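Local coordinates for protein alpha-toxin (Clostridium novyi, PDB 2VK9) that is a large clostridial toxin whose catalytic part has a GT-A type glycosyltransferase fold with added helices, at residues S151-I155 / D176-I181. Sequence-based numbering, arbitrary orientation.
Sequences SSKVI and DRMKLI
D176 meets I155 through its methylene. D176 CB lies 3.9 Å from I155 CG2, and the two side chains meet almost perpendicularly. OD1 of D176 makes a salt bridge with K179 NZ, a weak hydrogen bond of 3.5 Å, and OD2 has a weak hydrogen bond to Y168. R177 follows and reaches across to S151 and S152. Its CG, anti to the backbone N (chi1 -170°), comes 3.5 Å from S151 OG. The chain then bends at chi3, and NH1 donates to S152 OG at 2.9 Å. This hydroxyl approaches the guanidinium edge-on, 13° off its plane. NH2 hydrogen-bonds the carbonyl of F464, and the two bonds together probably limit rotation of the guanidinium. L180 brings one methyl, CD2, to V154 CG1 at 3.8 Å, and to I155 CG1 at 4.2 Å. I181 lays CG1 3.5 Å from S151 OG. That hydroxyl hydrogen-bonds back within its own helix, chiefly to the carbonyl of I147, with I148 O also in range. This largely buried contact joins helices 140-157 and 173-195 of the catalytic domain. Their short segments pass 9.2 Å apart at 125°, a steep crossing rather than an antiparallel pairing. F464 touches I181, and helix 426-440 packs on M178 and K179.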
loop_
_atom_site.group_PDB
_atom_site.type_symbol
_atom_site.label_atom_id
_atom_site.label_comp_id
_atom_site.label_asym_id
_atom_site.label_seq_id
_atom_site.Cartn_x
_atom_site.Cartn_y
_atom_site.Cartn_z
ATOM N N SER A 151 10.623 -26.960 0.495
ATOM C CA SER A 151 10.864 -27.087 -0.942
ATOM C C SER A 151 12.335 -26.867 -1.240
ATOM O O SER A 151 12.888 -27.474 -2.154
ATOM C CB SER A 151 10.041 -26.065 -1.715
ATOM O OG SER A 151 10.333 -24.750 -1.259
ATOM N N SER A 152 12.957 -25.978 -0.472
ATOM C CA SER A 152 14.388 -25.762 -0.551
ATOM C C SER A 152 15.105 -27.088 -0.309
ATOM O O SER A 152 15.934 -27.511 -1.115
ATOM C CB SER A 152 14.831 -24.717 0.474
ATOM O OG SER A 152 14.391 -23.424 0.101
ATOM N N LYS A 153 14.757 -27.744 0.795
ATOM C CA LYS A 153 15.317 -29.037 1.155
ATOM C C LYS A 153 15.233 -30.034 -0.006
ATOM O O LYS A 153 16.245 -30.598 -0.414
ATOM C CB LYS A 153 14.595 -29.586 2.388
ATOM C CG LYS A 153 15.353 -30.672 3.116
ATOM C CD LYS A 153 14.618 -31.160 4.351
ATOM C CE LYS A 153 15.370 -32.327 4.953
ATOM N NZ LYS A 153 14.919 -32.621 6.333
ATOM N N VAL A 154 14.035 -30.221 -0.555
ATOM C CA VAL A 154 13.809 -31.249 -1.575
ATOM C C VAL A 154 14.683 -31.031 -2.809
ATOM O O VAL A 154 15.216 -31.989 -3.373
ATOM C CB VAL A 154 12.304 -31.382 -1.948
ATOM C CG1 VAL A 154 12.103 -32.254 -3.177
ATOM C CG2 VAL A 154 11.520 -31.958 -0.776
ATOM N N ILE A 155 14.860 -29.771 -3.198
ATOM C CA ILE A 155 15.611 -29.442 -4.410
ATOM C C ILE A 155 17.129 -29.443 -4.184
ATOM O O ILE A 155 17.882 -29.848 -5.075
ATOM C CB ILE A 155 15.103 -28.119 -5.069
ATOM C CG1 ILE A 155 13.661 -28.293 -5.583
ATOM C CG2 ILE A 155 16.010 -27.657 -6.219
ATOM C CD1 ILE A 155 13.414 -29.518 -6.498
ATOM N N ASP A 176 13.878 -24.122 -10.146
ATOM C CA ASP A 176 13.459 -25.480 -9.809
ATOM C C ASP A 176 12.620 -25.497 -8.542
ATOM O O ASP A 176 11.642 -26.243 -8.462
ATOM C CB ASP A 176 14.670 -26.420 -9.666
ATOM C CG ASP A 176 15.100 -27.048 -11.000
ATOM O OD1 ASP A 176 14.261 -27.708 -11.666
ATOM O OD2 ASP A 176 16.288 -26.899 -11.373
ATOM N N ARG A 177 13.003 -24.670 -7.566
ATOM C CA ARG A 177 12.256 -24.557 -6.313
ATOM C C ARG A 177 10.835 -24.059 -6.557
ATOM O O ARG A 177 9.892 -24.554 -5.936
ATOM C CB ARG A 177 12.968 -23.648 -5.312
ATOM C CG ARG A 177 12.348 -23.690 -3.927
ATOM C CD ARG A 177 13.106 -22.852 -2.923
ATOM N NE ARG A 177 12.870 -21.418 -3.085
ATOM C CZ ARG A 177 13.340 -20.479 -2.263
ATOM N NH1 ARG A 177 14.072 -20.810 -1.207
ATOM N NH2 ARG A 177 13.078 -19.201 -2.488
ATOM N N MET A 178 10.689 -23.097 -7.470
ATOM C CA MET A 178 9.387 -22.524 -7.799
ATOM C C MET A 178 8.441 -23.542 -8.424
ATOM O O MET A 178 7.235 -23.515 -8.160
ATOM C CB MET A 178 9.539 -21.314 -8.721
ATOM C CG MET A 178 8.219 -20.612 -9.085
ATOM S SD MET A 178 7.374 -19.777 -7.715
ATOM C CE MET A 178 8.747 -18.831 -7.058
ATOM N N LYS A 179 8.986 -24.429 -9.253
ATOM C CA LYS A 179 8.187 -25.478 -9.891
ATOM C C LYS A 179 7.505 -26.315 -8.819
ATOM O O LYS A 179 6.367 -26.747 -8.989
ATOM C CB LYS A 179 9.057 -26.385 -10.774
ATOM C CG LYS A 179 9.654 -25.724 -12.018
ATOM C CD LYS A 179 10.320 -26.774 -12.918
ATOM C CE LYS A 179 11.317 -26.161 -13.921
ATOM N NZ LYS A 179 12.259 -27.196 -14.469
ATOM N N LEU A 180 8.216 -26.522 -7.715
ATOM C CA LEU A 180 7.731 -27.328 -6.607
ATOM C C LEU A 180 6.812 -26.524 -5.676
ATOM O O LEU A 180 5.769 -27.032 -5.237
ATOM C CB LEU A 180 8.916 -27.914 -5.836
ATOM C CG LEU A 180 8.636 -29.023 -4.819
ATOM C CD1 LEU A 180 8.138 -30.284 -5.511
ATOM C CD2 LEU A 180 9.875 -29.312 -3.981
ATOM N N ILE A 181 7.205 -25.283 -5.377
ATOM C CA ILE A 181 6.354 -24.345 -4.629
ATOM C C ILE A 181 4.993 -24.186 -5.306
ATOM O O ILE A 181 3.968 -24.163 -4.631
ATOM C CB ILE A 181 7.031 -22.970 -4.427
ATOM C CG1 ILE A 181 8.160 -23.091 -3.400
ATOM C CG2 ILE A 181 6.019 -21.927 -3.964
ATOM C CD1 ILE A 181 9.026 -21.849 -3.259
#